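Local atomic coordinates of glycosyl hydrolase family 2, TIM barrel domain protein (Parabacteroides merdae ATCC 43184, PDB entry 6DXU), a protein that probably hydrolyses beta-glucuronides in the human gut, as a bacterial beta-glucuronidase of glycoside hydrolase family 2 built round a TIM barrel. Residues T494-I499 against F510-W515; Y480-W485 against E501-K506; M352-D357 against W591-F596; Q370-L375 against H417-V422. All blocks are in the same frame, centred on the assembly; numbering follows the deposited sequence.

Interaction 1. Residues T494-I499 against F510-W515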
# COMPACT_ATOMS: atom_id res chain seq x y z
N THR D 494 20.69 -47.14 29.30
CA THR D 494 21.50 -47.20 30.52
C THR D 494 22.52 -46.07 30.61
O THR D 494 23.12 -45.89 31.67
CB THR D 494 22.22 -48.55 30.62
OG1 THR D 494 22.90 -48.82 29.39
CG2 THR D 494 21.22 -49.67 30.89
N ASP D 495 22.72 -45.29 29.54
CA ASP D 495 23.56 -44.10 29.58
C ASP D 495 22.83 -42.85 30.08
O ASP D 495 23.45 -41.79 30.17
CB ASP D 495 24.16 -43.82 28.21
CG ASP D 495 25.34 -44.72 27.89
OD1 ASP D 495 25.83 -45.40 28.81
OD2 ASP D 495 25.79 -44.72 26.73
N TYR D 496 21.54 -42.95 30.42
CA TYR D 496 20.75 -41.76 30.75
C TYR D 496 21.39 -40.95 31.88
O TYR D 496 21.57 -39.73 31.75
CB TYR D 496 19.33 -42.18 31.13
CG TYR D 496 18.59 -41.15 31.96
CD1 TYR D 496 18.30 -41.38 33.31
CD2 TYR D 496 18.21 -39.93 31.41
CE1 TYR D 496 17.63 -40.43 34.08
CE2 TYR D 496 17.55 -38.98 32.17
CZ TYR D 496 17.27 -39.23 33.50
OH TYR D 496 16.61 -38.28 34.24
N LYS D 497 21.74 -41.60 32.99
CA LYS D 497 22.25 -40.87 34.14
C LYS D 497 23.58 -40.18 33.83
O LYS D 497 23.77 -39.00 34.16
CB LYS D 497 22.41 -41.81 35.33
CG LYS D 497 22.92 -41.13 36.60
CD LYS D 497 22.85 -42.08 37.77
CE LYS D 497 23.51 -41.51 39.00
NZ LYS D 497 23.27 -42.44 40.16
N SER D 498 24.50 -40.89 33.18
CA SER D 498 25.80 -40.29 32.90
C SER D 498 25.68 -39.12 31.92
O SER D 498 26.36 -38.10 32.06
CB SER D 498 26.78 -41.34 32.38
OG SER D 498 26.40 -41.82 31.11
N ILE D 499 24.83 -39.27 30.89
CA ILE D 499 24.63 -38.15 29.97
C ILE D 499 24.05 -36.95 30.71
O ILE D 499 24.47 -35.81 30.49
CB ILE D 499 23.74 -38.57 28.78
CG1 ILE D 499 24.44 -39.64 27.94
CG2 ILE D 499 23.43 -37.35 27.90
CD1 ILE D 499 23.54 -40.28 26.90
N PHE D 510 19.74 -26.66 34.90
CA PHE D 510 19.49 -27.73 33.95
C PHE D 510 18.12 -28.31 34.26
O PHE D 510 17.80 -28.58 35.42
CB PHE D 510 20.59 -28.80 34.05
CG PHE D 510 20.26 -30.14 33.41
CD1 PHE D 510 19.70 -31.16 34.15
CD2 PHE D 510 20.60 -30.38 32.08
CE1 PHE D 510 19.43 -32.41 33.56
CE2 PHE D 510 20.35 -31.61 31.49
CZ PHE D 510 19.76 -32.63 32.23
N LEU D 511 17.30 -28.48 33.22
CA LEU D 511 16.00 -29.12 33.34
C LEU D 511 15.78 -29.91 32.07
O LEU D 511 15.81 -29.33 30.98
CB LEU D 511 14.88 -28.09 33.55
CG LEU D 511 13.46 -28.63 33.52
CD1 LEU D 511 13.33 -29.77 34.50
CD2 LEU D 511 12.47 -27.53 33.88
N HIS D 512 15.58 -31.22 32.18
CA HIS D 512 15.60 -32.11 31.02
C HIS D 512 14.17 -32.27 30.50
O HIS D 512 13.36 -32.97 31.11
CB HIS D 512 16.21 -33.45 31.42
CG HIS D 512 16.14 -34.51 30.36
ND1 HIS D 512 16.38 -35.84 30.63
CD2 HIS D 512 15.86 -34.43 29.04
CE1 HIS D 512 16.25 -36.54 29.52
NE2 HIS D 512 15.95 -35.71 28.53
N VAL D 513 13.83 -31.66 29.37
CA VAL D 513 12.51 -31.87 28.78
C VAL D 513 12.65 -32.64 27.46
O VAL D 513 13.46 -32.27 26.60
CB VAL D 513 11.72 -30.57 28.60
CG1 VAL D 513 11.28 -30.03 29.98
CG2 VAL D 513 12.49 -29.54 27.81
N GLU D 514 11.83 -33.69 27.33
CA GLU D 514 11.69 -34.62 26.21
C GLU D 514 12.63 -35.81 26.36
O GLU D 514 13.85 -35.67 26.31
CB GLU D 514 11.90 -33.96 24.83
CG GLU D 514 10.94 -32.80 24.56
CD GLU D 514 10.91 -32.37 23.11
OE1 GLU D 514 11.26 -33.19 22.23
OE2 GLU D 514 10.54 -31.20 22.85
N TRP D 515 12.02 -36.97 26.55
CA TRP D 515 12.69 -38.26 26.48
C TRP D 515 11.59 -39.30 26.31
O TRP D 515 10.41 -38.99 26.48
CB TRP D 515 13.56 -38.54 27.71
CG TRP D 515 12.84 -38.54 29.06
CD1 TRP D 515 12.59 -37.44 29.85
CD2 TRP D 515 12.29 -39.67 29.77
NE1 TRP D 515 11.92 -37.83 31.00
CE2 TRP D 515 11.74 -39.19 30.98
CE3 TRP D 515 12.23 -41.05 29.50
CZ2 TRP D 515 11.11 -40.03 31.91
CZ3 TRP D 515 11.61 -41.89 30.42
CH2 TRP D 515 11.06 -41.37 31.61
O HOH W 1 17.86 -36.11 33.08
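The rings of Tyr-496 and His-512 meet rim to rim, with centroids 6.0 Å apart and planes turned 31° from each other, so neither lies over the other's face. From CB outward, the histidine first packs on Phe-510: His-512 CB lies 3.7 Å from Phe-510 CZ. With CG anti to the backbone N (chi1 173°), the imidazole is carried out of the strand toward the helix. His-512 ND1 is the corner that meets the tyrosine, 3.7 Å from Tyr-496 CE2. ND1 lies near the plane of the tyrosine ring, and CE2 in turn near that of the imidazole. ND1 also takes part in a hydrogen bond of 2.9 Å to a water, which lies 2.8 Å from Tyr-496 OH; this single water ties the two polar groups together across the seam. The phenol oxygen has a further partner in Gln-579 NE2.

In fold terms this is the inside of a beta-alpha-beta crossover of the TIM barrel: strand 479-481 leads to helix 496-504, which packs outside the barrel, and the chain returns as strand 512-513. Thr-588 on the next strand, 587-589, touches both side chains.

Further round the imidazole, His-512 CE1 sits 3.8 Å from Tyr-496 CE2, again edge against edge. One face of the ring is covered by Trp-515, whose CD1 stands 3.7 Å above the plane of the His-512 ring, offset toward the rim. At the tip, NE2 turns back to the chain: it donates to Ile-484 O, and its bond to Glu-514 O is weak, 3.1 Å long and bent to 127° at the hydrogen.

Interaction 2. Residues Y480-W485 against E501-K506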
# COMPACT_ATOMS: atom_id res chain seq x y z
N TYR D 480 17.81 -24.18 30.95
CA TYR D 480 18.14 -24.75 29.65
C TYR D 480 17.91 -26.26 29.64
O TYR D 480 18.23 -26.95 30.61
CB TYR D 480 19.59 -24.46 29.26
CG TYR D 480 19.94 -25.00 27.89
CD1 TYR D 480 19.53 -24.32 26.75
CD2 TYR D 480 20.67 -26.17 27.74
CE1 TYR D 480 19.82 -24.80 25.48
CE2 TYR D 480 20.98 -26.67 26.47
CZ TYR D 480 20.55 -25.97 25.35
OH TYR D 480 20.83 -26.44 24.09
N SER D 481 17.35 -26.77 28.54
CA SER D 481 17.25 -28.20 28.28
C SER D 481 18.02 -28.59 27.04
O SER D 481 17.80 -28.02 25.97
CB SER D 481 15.78 -28.64 28.10
OG SER D 481 15.71 -30.06 27.91
N PRO D 482 18.93 -29.56 27.13
CA PRO D 482 19.52 -30.14 25.93
C PRO D 482 18.61 -31.22 25.35
O PRO D 482 17.51 -31.44 25.85
CB PRO D 482 20.84 -30.74 26.44
CG PRO D 482 20.44 -31.24 27.82
CD PRO D 482 19.48 -30.17 28.36
N SER D 483 19.09 -31.90 24.31
CA SER D 483 18.40 -33.06 23.74
C SER D 483 19.04 -34.32 24.32
O SER D 483 20.22 -34.57 24.10
CB SER D 483 18.50 -33.05 22.22
OG SER D 483 17.90 -34.20 21.66
N ILE D 484 18.26 -35.09 25.07
CA ILE D 484 18.73 -36.35 25.66
C ILE D 484 17.65 -37.39 25.40
O ILE D 484 16.64 -37.45 26.11
CB ILE D 484 19.03 -36.24 27.16
CG1 ILE D 484 20.07 -35.15 27.43
CG2 ILE D 484 19.54 -37.58 27.69
CD1 ILE D 484 20.22 -34.87 28.94
N TRP D 485 17.87 -38.23 24.39
CA TRP D 485 16.93 -39.29 24.04
C TRP D 485 17.62 -40.65 24.17
O TRP D 485 17.68 -41.41 23.20
CB TRP D 485 16.41 -39.08 22.62
CG TRP D 485 15.34 -38.03 22.51
CD1 TRP D 485 15.51 -36.70 22.23
CD2 TRP D 485 13.94 -38.23 22.64
NE1 TRP D 485 14.29 -36.06 22.20
CE2 TRP D 485 13.31 -36.99 22.45
CE3 TRP D 485 13.15 -39.36 22.91
CZ2 TRP D 485 11.92 -36.83 22.51
CZ3 TRP D 485 11.77 -39.20 22.97
CH2 TRP D 485 11.18 -37.95 22.78
N GLU D 501 24.40 -36.22 33.92
CA GLU D 501 25.45 -35.63 34.75
C GLU D 501 26.36 -34.72 33.94
O GLU D 501 26.74 -33.63 34.39
CB GLU D 501 26.26 -36.74 35.42
CG GLU D 501 25.54 -37.43 36.58
CD GLU D 501 26.25 -38.69 37.03
OE1 GLU D 501 27.10 -39.22 36.27
OE2 GLU D 501 25.93 -39.19 38.13
N GLN D 502 26.75 -35.17 32.75
CA GLN D 502 27.59 -34.34 31.89
C GLN D 502 26.85 -33.09 31.43
O GLN D 502 27.45 -32.01 31.36
CB GLN D 502 28.07 -35.15 30.69
CG GLN D 502 28.96 -36.32 31.05
N GLU D 503 25.57 -33.22 31.09
CA GLU D 503 24.84 -32.08 30.55
C GLU D 503 24.54 -31.03 31.60
O GLU D 503 24.63 -29.83 31.32
CB GLU D 503 23.55 -32.56 29.87
CG GLU D 503 23.80 -33.24 28.54
CD GLU D 503 24.31 -32.24 27.49
OE1 GLU D 503 23.91 -31.05 27.53
OE2 GLU D 503 25.13 -32.63 26.62
N MET D 504 24.18 -31.44 32.82
CA MET D 504 23.80 -30.46 33.83
C MET D 504 24.95 -29.51 34.15
O MET D 504 24.70 -28.37 34.55
CB MET D 504 23.29 -31.17 35.09
CG MET D 504 24.35 -31.84 35.96
SD MET D 504 25.23 -30.69 37.05
CE MET D 504 23.95 -30.28 38.24
N GLN D 505 26.20 -29.96 34.00
CA GLN D 505 27.36 -29.13 34.32
C GLN D 505 27.59 -28.01 33.32
O GLN D 505 28.37 -27.09 33.61
CB GLN D 505 28.61 -30.01 34.42
CG GLN D 505 28.55 -31.08 35.50
CD GLN D 505 29.80 -31.93 35.54
OE1 GLN D 505 29.82 -33.07 35.05
NE2 GLN D 505 30.86 -31.39 36.13
N LYS D 506 26.95 -28.06 32.15
CA LYS D 506 27.18 -27.05 31.13
C LYS D 506 26.39 -25.76 31.37
O LYS D 506 26.70 -24.74 30.75
CB LYS D 506 26.83 -27.60 29.75
CG LYS D 506 27.66 -28.80 29.35
CD LYS D 506 27.30 -29.26 27.94
CE LYS D 506 28.00 -30.56 27.59
NZ LYS D 506 27.68 -30.98 26.20
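Glu-503 lays its side chain along Pro-482 and Ile-484, and it has more surface buried here than any other residue of the two segments. CG stands beside the backbone N (chi1 -74°) and the chain bends again at chi2 (-68°), which brings the carboxylate against the CB-CG edge of the proline. Glu-503 OE1 comes 3.3 Å from Pro-482 CB, with Pro-482 CG close behind. The proline and the glutamate run past each other in opposite directions. Nearer the helix, the methylenes of the acid meet the isoleucine: Ile-484 CD1 lies 4.0 Å from Glu-503 CG.

Helix 496-504 belongs to the crossover that follows strand 479-481 of the TIM barrel, and the contact packs the late part of that helix against the chain just leaving the strand. Pro-482 also leans on Phe-510, from the segment that follows the helix.

The other carboxylate oxygen faces a lysine. Lys-506 NZ makes a 3.1 Å salt bridge to Glu-503 OE2, reaching it from above the carboxylate plane, 42° out of it. This grip should help hold the acid's rotation while its carbon chain and OE1 rest on apolar neighbours. The same ammonium forms a long, weak ion pair with Glu-471.

Interaction 3. Residues M352-D357 against W591-F596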
# COMPACT_ATOMS: atom_id res chain seq x y z
N MET D 352 -6.37 -34.24 31.93
CA MET D 352 -5.55 -33.71 33.01
C MET D 352 -5.74 -34.52 34.29
O MET D 352 -4.79 -34.70 35.05
CB MET D 352 -5.86 -32.23 33.25
CG MET D 352 -5.57 -31.31 32.02
SD MET D 352 -3.89 -31.50 31.38
CE MET D 352 -2.95 -30.95 32.81
N ARG D 353 -6.95 -35.02 34.53
CA ARG D 353 -7.17 -35.92 35.65
C ARG D 353 -6.35 -37.21 35.49
O ARG D 353 -5.78 -37.71 36.47
CB ARG D 353 -8.66 -36.22 35.79
CG ARG D 353 -8.99 -37.34 36.79
CD ARG D 353 -9.18 -36.74 38.17
NE ARG D 353 -7.98 -36.91 38.98
CZ ARG D 353 -7.68 -36.16 40.03
NH1 ARG D 353 -6.57 -36.41 40.72
NH2 ARG D 353 -8.47 -35.15 40.38
N MET D 354 -6.30 -37.77 34.27
CA MET D 354 -5.47 -38.94 34.01
C MET D 354 -4.00 -38.68 34.31
O MET D 354 -3.30 -39.55 34.85
CB MET D 354 -5.60 -39.39 32.55
CG MET D 354 -6.81 -40.23 32.19
SD MET D 354 -6.63 -40.79 30.47
CE MET D 354 -5.35 -42.01 30.63
N MET D 355 -3.50 -37.50 33.93
CA MET D 355 -2.12 -37.14 34.24
C MET D 355 -1.88 -37.10 35.74
O MET D 355 -0.90 -37.66 36.24
CB MET D 355 -1.76 -35.77 33.66
CG MET D 355 -1.59 -35.72 32.21
SD MET D 355 -0.97 -34.07 31.82
CE MET D 355 -1.21 -34.15 30.05
N LYS D 356 -2.74 -36.38 36.47
CA LYS D 356 -2.57 -36.26 37.92
C LYS D 356 -2.61 -37.64 38.59
O LYS D 356 -1.76 -37.95 39.43
CB LYS D 356 -3.67 -35.35 38.48
CG LYS D 356 -3.61 -35.15 39.97
CD LYS D 356 -2.39 -34.37 40.37
CE LYS D 356 -2.29 -34.33 41.90
NZ LYS D 356 -1.31 -33.35 42.37
N ASP D 357 -3.54 -38.49 38.17
CA ASP D 357 -3.62 -39.85 38.70
C ASP D 357 -2.39 -40.68 38.35
O ASP D 357 -2.17 -41.73 38.96
CB ASP D 357 -4.87 -40.55 38.16
CG ASP D 357 -6.15 -40.01 38.77
OD1 ASP D 357 -6.06 -39.25 39.76
OD2 ASP D 357 -7.23 -40.34 38.25
N TRP D 591 8.22 -37.14 26.91
CA TRP D 591 7.57 -36.63 25.70
C TRP D 591 6.85 -37.73 24.93
O TRP D 591 7.52 -38.63 24.40
CB TRP D 591 8.58 -35.95 24.76
CG TRP D 591 7.92 -35.52 23.47
CD1 TRP D 591 7.73 -36.28 22.34
CD2 TRP D 591 7.32 -34.25 23.20
NE1 TRP D 591 7.04 -35.54 21.38
CE2 TRP D 591 6.79 -34.29 21.88
CE3 TRP D 591 7.20 -33.06 23.93
CZ2 TRP D 591 6.14 -33.21 21.30
CZ3 TRP D 591 6.55 -31.97 23.35
CH2 TRP D 591 6.03 -32.06 22.04
N PRO D 592 5.52 -37.69 24.77
CA PRO D 592 4.52 -36.87 25.44
C PRO D 592 3.66 -37.75 26.33
O PRO D 592 3.88 -38.97 26.41
CB PRO D 592 3.68 -36.36 24.29
CG PRO D 592 3.57 -37.62 23.42
CD PRO D 592 4.93 -38.34 23.58
N PHE D 593 2.64 -37.16 26.94
CA PHE D 593 1.67 -37.96 27.68
C PHE D 593 0.84 -38.83 26.74
O PHE D 593 0.61 -40.02 27.02
CB PHE D 593 0.76 -37.04 28.49
CG PHE D 593 -0.22 -37.77 29.35
CD1 PHE D 593 0.22 -38.60 30.36
CD2 PHE D 593 -1.58 -37.60 29.16
CE1 PHE D 593 -0.68 -39.26 31.18
CE2 PHE D 593 -2.48 -38.25 29.97
CZ PHE D 593 -2.04 -39.08 30.99
N LYS D 594 0.35 -38.25 25.64
CA LYS D 594 -0.63 -38.91 24.78
C LYS D 594 -0.17 -38.87 23.33
O LYS D 594 0.32 -37.83 22.86
CB LYS D 594 -2.00 -38.23 24.92
CG LYS D 594 -3.13 -38.92 24.15
CD LYS D 594 -4.44 -38.18 24.34
CE LYS D 594 -4.49 -36.94 23.42
NZ LYS D 594 -5.63 -36.01 23.77
N ASP D 595 -0.33 -40.00 22.63
CA ASP D 595 -0.09 -40.04 21.18
C ASP D 595 -0.77 -38.85 20.51
O ASP D 595 -1.91 -38.50 20.86
CB ASP D 595 -0.65 -41.33 20.56
CG ASP D 595 0.16 -42.59 20.90
OD1 ASP D 595 1.25 -42.51 21.52
OD2 ASP D 595 -0.31 -43.68 20.51
N PHE D 596 -0.10 -38.26 19.52
CA PHE D 596 -0.63 -37.12 18.80
C PHE D 596 -0.20 -37.19 17.34
O PHE D 596 0.80 -37.81 16.99
CB PHE D 596 -0.17 -35.79 19.40
CG PHE D 596 1.30 -35.57 19.29
CD1 PHE D 596 1.85 -34.90 18.19
CD2 PHE D 596 2.15 -36.06 20.26
CE1 PHE D 596 3.22 -34.71 18.09
CE2 PHE D 596 3.52 -35.89 20.16
CZ PHE D 596 4.06 -35.20 19.07
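Met-355 sets a methylene, not its sulfur, squarely over the ring of Phe-593: CG stands 3.4 Å from the ring centroid and only 9° off the normal, a close and well-centred CH-pi contact. Beyond CG the methionine is extended, so the rest of the chain travels over the same face toward the root of the phenylalanine. SD lies 4.7 Å from the centroid of the Phe-593 ring, still above the face, which makes this a Met-aromatic contact as well. The terminal methyl, Met-355 CE, finishes 3.6 Å from Phe-593 CD2.

Phe-593 has CG anti to its own N (chi1 -176°), which sends the ring out from the loop until its far end reaches the helix backbone. There Phe-593 CZ lies 3.6 Å from Met-355 N. Met-354 adds its CB, 3.9 Å from the same CZ of Phe-593. Thr-330 touches both Met-355 and Phe-593, and Val-615 touches Met-354 and Phe-593, so the ring is walled in by more than the helix.

In the loop, a cis peptide precedes Pro-592, just before the phenylalanine.

The contact lies where the TIM barrel closes: helix 345-357 follows the first barrel strand, 323-331, while 591-596 leaves the last, 587-589, and these two strands pair in parallel.

Interaction 4. Residues Q370-L375 against H417-V422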
# COMPACT_ATOMS: atom_id res chain seq x y z
N GLN D 370 -1.49 -22.80 25.57
CA GLN D 370 -2.60 -23.73 25.47
C GLN D 370 -3.86 -23.11 26.05
O GLN D 370 -3.82 -22.04 26.66
CB GLN D 370 -2.24 -25.07 26.14
CG GLN D 370 -1.20 -25.82 25.31
CD GLN D 370 -1.18 -27.32 25.57
OE1 GLN D 370 -1.96 -27.84 26.36
NE2 GLN D 370 -0.28 -28.01 24.88
N SER D 371 -5.00 -23.77 25.81
CA SER D 371 -6.28 -23.31 26.33
C SER D 371 -6.18 -22.93 27.81
O SER D 371 -5.57 -23.65 28.61
CB SER D 371 -7.33 -24.41 26.17
OG SER D 371 -8.48 -24.11 26.92
N GLU D 372 -6.83 -21.83 28.19
CA GLU D 372 -6.85 -21.46 29.60
C GLU D 372 -7.53 -22.51 30.47
O GLU D 372 -7.29 -22.55 31.68
CB GLU D 372 -7.52 -20.10 29.82
CG GLU D 372 -7.30 -19.57 31.26
CD GLU D 372 -6.98 -18.09 31.33
OE1 GLU D 372 -7.51 -17.32 30.50
OE2 GLU D 372 -6.18 -17.69 32.21
N ILE D 373 -8.40 -23.35 29.90
CA ILE D 373 -8.97 -24.47 30.65
C ILE D 373 -7.86 -25.37 31.18
O ILE D 373 -7.90 -25.83 32.34
CB ILE D 373 -9.97 -25.25 29.77
CG1 ILE D 373 -11.18 -24.37 29.44
CG2 ILE D 373 -10.41 -26.56 30.47
CD1 ILE D 373 -12.02 -24.94 28.29
N ILE D 374 -6.84 -25.62 30.36
CA ILE D 374 -5.70 -26.43 30.78
C ILE D 374 -4.97 -25.75 31.93
O ILE D 374 -4.63 -26.39 32.94
CB ILE D 374 -4.76 -26.69 29.60
CG1 ILE D 374 -5.46 -27.48 28.48
CG2 ILE D 374 -3.49 -27.44 30.08
CD1 ILE D 374 -5.93 -28.89 28.91
N LEU D 375 -4.71 -24.45 31.81
CA LEU D 375 -3.99 -23.76 32.88
C LEU D 375 -4.78 -23.78 34.17
O LEU D 375 -4.21 -23.96 35.25
CB LEU D 375 -3.66 -22.33 32.47
CG LEU D 375 -2.49 -22.66 31.55
CD1 LEU D 375 -2.84 -22.51 30.09
CD2 LEU D 375 -1.19 -22.00 31.98
N HIS D 417 -0.39 -14.76 33.37
CA HIS D 417 0.44 -14.27 34.47
C HIS D 417 -0.05 -14.73 35.84
O HIS D 417 0.75 -14.97 36.75
CB HIS D 417 0.45 -12.74 34.43
CG HIS D 417 1.00 -12.10 35.66
ND1 HIS D 417 0.21 -11.77 36.74
CD2 HIS D 417 2.25 -11.67 35.96
CE1 HIS D 417 0.96 -11.21 37.67
NE2 HIS D 417 2.20 -11.13 37.22
N ASN D 418 -1.37 -14.81 36.03
CA ASN D 418 -1.88 -15.03 37.38
C ASN D 418 -1.84 -16.49 37.81
O ASN D 418 -2.08 -16.76 39.00
CB ASN D 418 -3.33 -14.52 37.51
CG ASN D 418 -3.47 -13.03 37.19
OD1 ASN D 418 -2.54 -12.25 37.38
ND2 ASN D 418 -4.65 -12.64 36.71
N HIS D 419 -1.57 -17.43 36.91
CA HIS D 419 -1.64 -18.85 37.29
C HIS D 419 -0.48 -19.25 38.19
O HIS D 419 0.67 -19.24 37.73
CB HIS D 419 -1.65 -19.73 36.04
CG HIS D 419 -2.88 -19.56 35.21
ND1 HIS D 419 -4.10 -20.06 35.60
CD2 HIS D 419 -3.08 -18.91 34.04
CE1 HIS D 419 -5.01 -19.73 34.69
NE2 HIS D 419 -4.42 -19.04 33.74
N PRO D 420 -0.71 -19.67 39.43
CA PRO D 420 0.42 -20.11 40.26
C PRO D 420 1.16 -21.31 39.69
O PRO D 420 2.34 -21.50 39.99
CB PRO D 420 -0.23 -20.41 41.63
CG PRO D 420 -1.66 -20.69 41.31
CD PRO D 420 -2.00 -19.78 40.14
N ALA D 421 0.51 -22.12 38.86
CA ALA D 421 1.19 -23.27 38.27
C ALA D 421 2.40 -22.87 37.44
O ALA D 421 3.38 -23.61 37.37
CB ALA D 421 0.22 -24.08 37.41
N VAL D 422 2.36 -21.71 36.77
CA VAL D 422 3.41 -21.40 35.80
C VAL D 422 4.69 -21.02 36.53
O VAL D 422 4.70 -20.13 37.39
CB VAL D 422 2.96 -20.27 34.86
CG1 VAL D 422 4.09 -19.94 33.87
CG2 VAL D 422 1.67 -20.65 34.12
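His-419 is held from two directions, by Glu-372 at its edge and by Leu-375 over its face. His-419 NE2 donates to Glu-372 OE2 at 2.7 Å with an N-H...O angle of 148°. The oxygen uses its anti lone pair and sits slightly out of the imidazole plane, the carboxylate being turned 55° from the ring. Leu-375 CB lies above the middle of the ring, 3.6 Å from its centroid, a CH-pi contact that leaves the leucine's branch to continue past the histidine: Leu-375 CD2 ends 3.8 Å from Val-422 CG2.

Glu-372 starts with CG anti to the backbone N (chi1 -169°) and then bends at chi2, bringing the acid round to the histidine. It occupies the first turn of helix 372-381, whose N-cap is Ser-371; the serine OG accepts from Ile-373 N at 3.1 Å. On the other segment, His-419 opens a type I turn that closes with Val-422 N on His-419 O, at the entry to barrel strand 422-429. Asp-379, from the same helix as Glu-372, fixes this turn doubly, with OD2 bonded to His-419 ND1 and OD1 accepting from Ala-421 N.

Both ring nitrogens therefore face carboxylates, which probably raises the histidine's affinity for a second proton. The helix N-terminus would at the same time tend to steady negative charge on Glu-372, consistent with a short bond of partly ionic character at the edge of the contact.

All four contacts belong to one TIM barrel. Interactions 1 and 2 share helix 496-504 and have centres about 6 Å apart; their strand segments are joined by Ser-481 OG and Val-513 N, 2.9 Å apart. Interaction 3 adjoins interaction 1 through a backbone bond, Trp-515 O to Trp-591 N at 2.9 Å. It also meets interaction 4, where Met-352 CG lies 4.0 Å from Ile-374 CD1. No residue lining the bicine pockets or binding sodium falls in these segments; in family 2 enzymes the active site lies at the C-terminal ends of the barrel strands, and segments 510-515 and 591-596 lie at or just after such ends, so they are probably close to it.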